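Long-range contacts in transcription factor cep-1 (Caenorhabditis elegans, PDB 1T4W), which activates transcription as a p53-family factor, binding the p53 DNA consensus sequence and promoting apoptosis under genotoxic stress: residues E26-L31 with Y171-R176; M4-L9 with M153-F158. All coordinates share one frame; numbering follows the deposited sequence.

Both contacts lie in the DNA-binding domain, a p53-like beta sandwich, with their centres about 8 Å apart. Contact 1 joins two neighbouring parallel strands within the larger, mixed sheet. Contact 2 packs the smaller, antiparallel sheet against that one. The segments alternate along the chain: 4-9, 26-31, 153-158, 171-176. Strands 152-160 and 166-177 follow each other in sequence and are neighbours in the mixed sheet, where I172 N probably bonds to L155 O. K29 NZ of contact 1 also forms a salt bridge to D7 OD1 of contact 2. Together the contacts tie the N-terminal strands to late strands of the domain.

Contact 1: residues E26-L31 with Y171-R176; sequences EHEKYL and YIKQVR
Strands 29-31 and 174-176 pair in parallel, Y30 opposite Q174 and L31 opposite V175. Three backbone bonds hold them. Q174 N donates to K29 O, L31 N to Q174 O, and R176 N to L31 O. The strand breaks direction at K173, where a water bridges K29 N, Y171 O and K173 N. A second water joins L31 O to Q174 NE2.

At this break K173 runs alongside Y30, and K173 NZ donates to Y30 OH at 2.8 Å. K173 CG lies anti to the backbone N (chi1 -169°), and a bend at chi2 carries the amine to the phenol. E28 OE1 stays 4.1 Å from K173 NZ, too far for a salt bridge. Y30 and Q174 share a face, where Q174 NE2 lies at the ring edge, 3.6 Å from Y30 CD2, the amide turned 75° to the ring. A leucine in place of Y30 would probably leave the K173 amine without its phenol partner and Q174 without its ring edge.

On the other face, L31 CD2 touches V175 CG1 at 4.1 Å. Nearby, Y30 meets F188 of helix 181-194, L31 packs on V8 of strand 3-8, and strand 152-160 flanks 171-176.

Contact 2: residues M4-L9 with M153-F158; sequences MEIDVL and MCLAVF
I6 and V157 face each other across the core of a beta sandwich, the fold of p53-family DNA-binding domains. Strand 4-8 is an edge strand of the four-stranded antiparallel sheet, and strand 153-158 lies inside the mixed sheet. Their axes approach to 8.4 Å and run at 139°, so the backbones do not pair; apolar side chains reach across, and the M4 methyl also meets a backbone oxygen.

I6 has the largest share. Its CG1 is anti to the backbone N (chi1 176°), and chi2 is also extended, which carries CD1 out to the other sheet. There CD1 rests against two side chains of strand 153-158, 3.8 Å from L155 CD2 and 3.9 Å from V157 CG1. I6 crosses L155 at about a right angle and V157 at a slant. V157 spreads its branches: CG1 takes the end of I6, while CG2 lies 4.2 Å from I6 CB.

M4 sits two residues earlier. I6 also touches I41 and M4 touches V43, both of strand 39-46, and L155 touches I60 of strand 57-65. The M4 chain runs extended to its sulfur and then bends (chi3 57°), bringing CE to 3.7 Å from the backbone O of V157.

Contact 1: residues E26-L31 with Y171-R176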
loop_
_atom_site.group_PDB
_atom_site.type_symbol
_atom_site.label_atom_id
_atom_site.label_comp_id
_atom_site.label_asym_id
_atom_site.label_seq_id
_atom_site.Cartn_x
_atom_site.Cartn_y
_atom_site.Cartn_z
ATOM N N GLU A 26 -0.381 5.157 -18.397
ATOM C CA GLU A 26 0.660 4.134 -18.418
ATOM C C GLU A 26 0.238 2.909 -17.608
ATOM O O GLU A 26 1.034 2.009 -17.360
ATOM C CB GLU A 26 1.969 4.692 -17.869
ATOM C CG GLU A 26 2.411 5.947 -18.582
ATOM C CD GLU A 26 2.495 5.745 -20.082
ATOM O OE1 GLU A 26 3.395 5.003 -20.534
ATOM O OE2 GLU A 26 1.655 6.316 -20.811
ATOM N N HIS A 27 -1.018 2.893 -17.182
ATOM C CA HIS A 27 -1.562 1.764 -16.425
ATOM C C HIS A 27 -1.053 1.543 -14.990
ATOM O O HIS A 27 -1.225 0.470 -14.427
ATOM C CB HIS A 27 -1.394 0.477 -17.237
ATOM C CG HIS A 27 -2.174 0.473 -18.514
ATOM N ND1 HIS A 27 -3.552 0.499 -18.544
ATOM C CD2 HIS A 27 -1.769 0.487 -19.807
ATOM C CE1 HIS A 27 -3.963 0.533 -19.799
ATOM N NE2 HIS A 27 -2.902 0.528 -20.584
ATOM N N GLU A 28 -0.425 2.555 -14.408
ATOM C CA GLU A 28 0.053 2.478 -13.042
ATOM C C GLU A 28 -1.117 2.871 -12.149
ATOM O O GLU A 28 -2.007 3.623 -12.569
ATOM C CB GLU A 28 1.235 3.417 -12.882
ATOM C CG GLU A 28 2.336 3.044 -13.857
ATOM C CD GLU A 28 3.657 3.690 -13.537
ATOM O OE1 GLU A 28 3.760 4.939 -13.622
ATOM O OE2 GLU A 28 4.595 2.935 -13.197
ATOM N N LYS A 29 -1.120 2.374 -10.920
ATOM C CA LYS A 29 -2.230 2.619 -10.015
ATOM C C LYS A 29 -2.065 3.760 -9.032
ATOM O O LYS A 29 -1.022 3.899 -8.397
ATOM C CB LYS A 29 -2.541 1.326 -9.287
ATOM C CG LYS A 29 -2.673 0.176 -10.284
ATOM C CD LYS A 29 -3.041 -1.105 -9.621
ATOM C CE LYS A 29 -3.242 -2.191 -10.678
ATOM N NZ LYS A 29 -3.458 -3.459 -9.988
ATOM N N TYR A 30 -3.122 4.556 -8.899
ATOM C CA TYR A 30 -3.120 5.718 -8.005
ATOM C C TYR A 30 -4.278 5.688 -7.026
ATOM O O TYR A 30 -5.423 5.425 -7.391
ATOM C CB TYR A 30 -3.205 7.019 -8.813
ATOM C CG TYR A 30 -2.006 7.283 -9.698
ATOM C CD1 TYR A 30 -1.689 6.428 -10.754
ATOM C CD2 TYR A 30 -1.176 8.382 -9.463
ATOM C CE1 TYR A 30 -0.571 6.658 -11.557
ATOM C CE2 TYR A 30 -0.059 8.623 -10.257
ATOM C CZ TYR A 30 0.235 7.760 -11.300
ATOM O OH TYR A 30 1.320 8.025 -12.095
ATOM N N LEU A 31 -3.971 5.963 -5.770
ATOM C CA LEU A 31 -4.993 6.007 -4.733
ATOM C C LEU A 31 -4.968 7.354 -3.995
ATOM O O LEU A 31 -3.898 7.878 -3.682
ATOM C CB LEU A 31 -4.769 4.888 -3.698
ATOM C CG LEU A 31 -5.583 5.019 -2.397
ATOM C CD1 LEU A 31 -7.042 4.647 -2.661
ATOM C CD2 LEU A 31 -4.992 4.096 -1.318
ATOM N N TYR A 171 2.543 -3.121 -6.343
ATOM C CA TYR A 171 2.384 -1.903 -5.582
ATOM C C TYR A 171 1.412 -0.943 -6.226
ATOM O O TYR A 171 1.054 -1.093 -7.401
ATOM C CB TYR A 171 3.747 -1.201 -5.389
ATOM C CG TYR A 171 4.501 -0.929 -6.684
ATOM C CD1 TYR A 171 4.139 0.137 -7.508
ATOM C CD2 TYR A 171 5.532 -1.769 -7.104
ATOM C CE1 TYR A 171 4.768 0.361 -8.711
ATOM C CE2 TYR A 171 6.183 -1.557 -8.325
ATOM C CZ TYR A 171 5.785 -0.484 -9.118
ATOM O OH TYR A 171 6.379 -0.250 -10.317
ATOM N N ILE A 172 0.949 0.003 -5.409
ATOM C CA ILE A 172 0.117 1.100 -5.864
ATOM C C ILE A 172 1.192 2.190 -5.997
ATOM O O ILE A 172 1.783 2.643 -5.011
ATOM C CB ILE A 172 -0.914 1.501 -4.842
ATOM C CG1 ILE A 172 -1.955 0.374 -4.735
ATOM C CG2 ILE A 172 -1.597 2.836 -5.288
ATOM C CD1 ILE A 172 -2.984 0.575 -3.660
ATOM N N LYS A 173 1.457 2.556 -7.238
ATOM C CA LYS A 173 2.502 3.510 -7.583
ATOM C C LYS A 173 2.470 4.813 -6.811
ATOM O O LYS A 173 3.506 5.324 -6.382
ATOM C CB LYS A 173 2.446 3.740 -9.100
ATOM C CG LYS A 173 3.621 4.497 -9.694
ATOM C CD LYS A 173 3.229 5.910 -9.949
ATOM C CE LYS A 173 4.313 6.690 -10.710
ATOM N NZ LYS A 173 3.828 8.086 -10.955
ATOM N N GLN A 174 1.288 5.378 -6.635
ATOM C CA GLN A 174 1.204 6.598 -5.855
ATOM C C GLN A 174 -0.028 6.610 -4.979
ATOM O O GLN A 174 -1.143 6.383 -5.447
ATOM C CB GLN A 174 1.192 7.864 -6.741
ATOM C CG GLN A 174 0.844 9.131 -5.944
ATOM C CD GLN A 174 0.684 10.348 -6.833
ATOM O OE1 GLN A 174 1.654 10.791 -7.417
ATOM N NE2 GLN A 174 -0.549 10.879 -6.957
ATOM N N VAL A 175 0.203 6.887 -3.702
ATOM C CA VAL A 175 -0.851 7.001 -2.727
ATOM C C VAL A 175 -0.767 8.412 -2.141
ATOM O O VAL A 175 0.311 8.877 -1.722
ATOM C CB VAL A 175 -0.675 5.971 -1.588
ATOM C CG1 VAL A 175 -1.670 6.261 -0.475
ATOM C CG2 VAL A 175 -0.877 4.558 -2.119
ATOM N N ARG A 176 -1.888 9.116 -2.133
ATOM C CA ARG A 176 -1.892 10.444 -1.540
ATOM C C ARG A 176 -2.965 10.495 -0.469
ATOM O O ARG A 176 -4.085 10.057 -0.695
ATOM C CB ARG A 176 -2.135 11.529 -2.601
ATOM C CG ARG A 176 -0.932 11.800 -3.477
ATOM C CD ARG A 176 -1.155 13.056 -4.330
ATOM N NE ARG A 176 -1.169 14.254 -3.495
ATOM C CZ ARG A 176 -1.755 15.394 -3.830
ATOM N NH1 ARG A 176 -2.387 15.503 -4.990
ATOM N NH2 ARG A 176 -1.698 16.428 -3.008
HETATM O O HOH W 1 0.893 0.616 -9.837
HETATM O O HOH W 2 -2.385 9.328 -5.801
#

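Contact 2: residues M4-L9 with M153-F158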
loop_
_atom_site.group_PDB
_atom_site.type_symbol
_atom_site.label_atom_id
_atom_site.label_comp_id
_atom_site.label_asym_id
_atom_site.label_seq_id
_atom_site.Cartn_x
_atom_site.Cartn_y
_atom_site.Cartn_z
ATOM N N MET A 4 1.096 -11.061 -9.754
ATOM C CA MET A 4 0.433 -10.555 -8.559
ATOM C C MET A 4 -0.046 -9.141 -8.822
ATOM O O MET A 4 0.591 -8.380 -9.551
ATOM C CB MET A 4 1.347 -10.587 -7.327
ATOM C CG MET A 4 0.626 -10.107 -6.034
ATOM S SD MET A 4 1.477 -10.522 -4.470
ATOM C CE MET A 4 2.950 -9.782 -4.757
ATOM N N GLU A 5 -1.197 -8.804 -8.256
ATOM C CA GLU A 5 -1.766 -7.479 -8.431
ATOM C C GLU A 5 -2.319 -6.998 -7.118
ATOM O O GLU A 5 -2.783 -7.806 -6.311
ATOM C CB GLU A 5 -2.937 -7.501 -9.419
ATOM C CG GLU A 5 -2.589 -7.842 -10.858
ATOM C CD GLU A 5 -1.800 -6.747 -11.536
ATOM O OE1 GLU A 5 -2.127 -5.557 -11.331
ATOM O OE2 GLU A 5 -0.859 -7.075 -12.283
ATOM N N ILE A 6 -2.245 -5.687 -6.892
ATOM C CA ILE A 6 -2.843 -5.121 -5.703
ATOM C C ILE A 6 -3.869 -4.102 -6.228
ATOM O O ILE A 6 -3.596 -3.378 -7.170
ATOM C CB ILE A 6 -1.799 -4.469 -4.757
ATOM C CG1 ILE A 6 -2.537 -3.816 -3.590
ATOM C CG2 ILE A 6 -0.894 -3.486 -5.522
ATOM C CD1 ILE A 6 -1.664 -3.384 -2.424
ATOM N N ASP A 7 -5.068 -4.089 -5.653
ATOM C CA ASP A 7 -6.105 -3.161 -6.094
ATOM C C ASP A 7 -7.007 -2.808 -4.928
ATOM O O ASP A 7 -6.991 -3.480 -3.903
ATOM C CB ASP A 7 -6.983 -3.802 -7.174
ATOM C CG ASP A 7 -6.261 -4.013 -8.472
ATOM O OD1 ASP A 7 -6.110 -3.033 -9.238
ATOM O OD2 ASP A 7 -5.845 -5.171 -8.716
ATOM N N VAL A 8 -7.804 -1.757 -5.067
ATOM C CA VAL A 8 -8.747 -1.465 -3.991
ATOM C C VAL A 8 -10.013 -2.231 -4.412
ATOM O O VAL A 8 -10.143 -2.612 -5.566
ATOM C CB VAL A 8 -9.079 0.043 -3.881
ATOM C CG1 VAL A 8 -7.800 0.848 -3.582
ATOM C CG2 VAL A 8 -9.755 0.513 -5.169
ATOM N N LEU A 9 -10.919 -2.491 -3.480
ATOM C CA LEU A 9 -12.163 -3.174 -3.820
ATOM C C LEU A 9 -13.038 -2.119 -4.501
ATOM O O LEU A 9 -13.718 -1.353 -3.835
ATOM C CB LEU A 9 -12.839 -3.686 -2.554
ATOM C CG LEU A 9 -14.120 -4.505 -2.701
ATOM C CD1 LEU A 9 -13.887 -5.675 -3.664
ATOM C CD2 LEU A 9 -14.544 -5.016 -1.328
ATOM N N MET A 153 4.526 8.602 -2.061
ATOM C CA MET A 153 4.280 7.512 -1.104
ATOM C C MET A 153 3.799 6.327 -1.929
ATOM O O MET A 153 3.042 6.508 -2.880
ATOM C CB MET A 153 3.231 7.911 -0.084
ATOM C CG MET A 153 3.645 9.095 0.743
ATOM S SD MET A 153 2.420 9.431 2.004
ATOM C CE MET A 153 3.164 10.824 2.826
ATOM N N CYS A 154 4.217 5.127 -1.535
ATOM C CA CYS A 154 3.930 3.897 -2.270
ATOM C C CYS A 154 3.519 2.712 -1.379
ATOM O O CYS A 154 4.193 2.418 -0.383
ATOM C CB CYS A 154 5.191 3.520 -3.056
ATOM S SG CYS A 154 5.060 1.995 -4.010
ATOM N N LEU A 155 2.406 2.058 -1.714
ATOM C CA LEU A 155 1.933 0.895 -0.940
ATOM C C LEU A 155 2.415 -0.324 -1.720
ATOM O O LEU A 155 1.965 -0.563 -2.859
ATOM C CB LEU A 155 0.395 0.866 -0.858
ATOM C CG LEU A 155 -0.179 -0.347 -0.092
ATOM C CD1 LEU A 155 0.350 -0.308 1.342
ATOM C CD2 LEU A 155 -1.715 -0.326 -0.090
ATOM N N ALA A 156 3.327 -1.084 -1.118
ATOM C CA ALA A 156 3.912 -2.261 -1.770
ATOM C C ALA A 156 3.685 -3.549 -0.991
ATOM O O ALA A 156 3.726 -3.544 0.246
ATOM C CB ALA A 156 5.443 -2.049 -1.965
ATOM N N VAL A 157 3.459 -4.641 -1.732
ATOM C CA VAL A 157 3.254 -5.963 -1.153
ATOM C C VAL A 157 4.206 -6.973 -1.798
ATOM O O VAL A 157 4.528 -6.883 -2.983
ATOM C CB VAL A 157 1.788 -6.462 -1.320
ATOM C CG1 VAL A 157 0.860 -5.647 -0.399
ATOM C CG2 VAL A 157 1.365 -6.350 -2.760
ATOM N N PHE A 158 4.628 -7.943 -0.999
ATOM C CA PHE A 158 5.582 -8.966 -1.421
ATOM C C PHE A 158 5.066 -10.322 -0.999
ATOM O O PHE A 158 4.583 -10.491 0.137
ATOM C CB PHE A 158 6.937 -8.725 -0.734
ATOM C CG PHE A 158 7.520 -7.368 -1.012
ATOM C CD1 PHE A 158 8.320 -7.153 -2.131
ATOM C CD2 PHE A 158 7.202 -6.284 -0.200
ATOM C CE1 PHE A 158 8.795 -5.854 -2.450
ATOM C CE2 PHE A 158 7.667 -4.991 -0.500
ATOM C CZ PHE A 158 8.461 -4.774 -1.629
#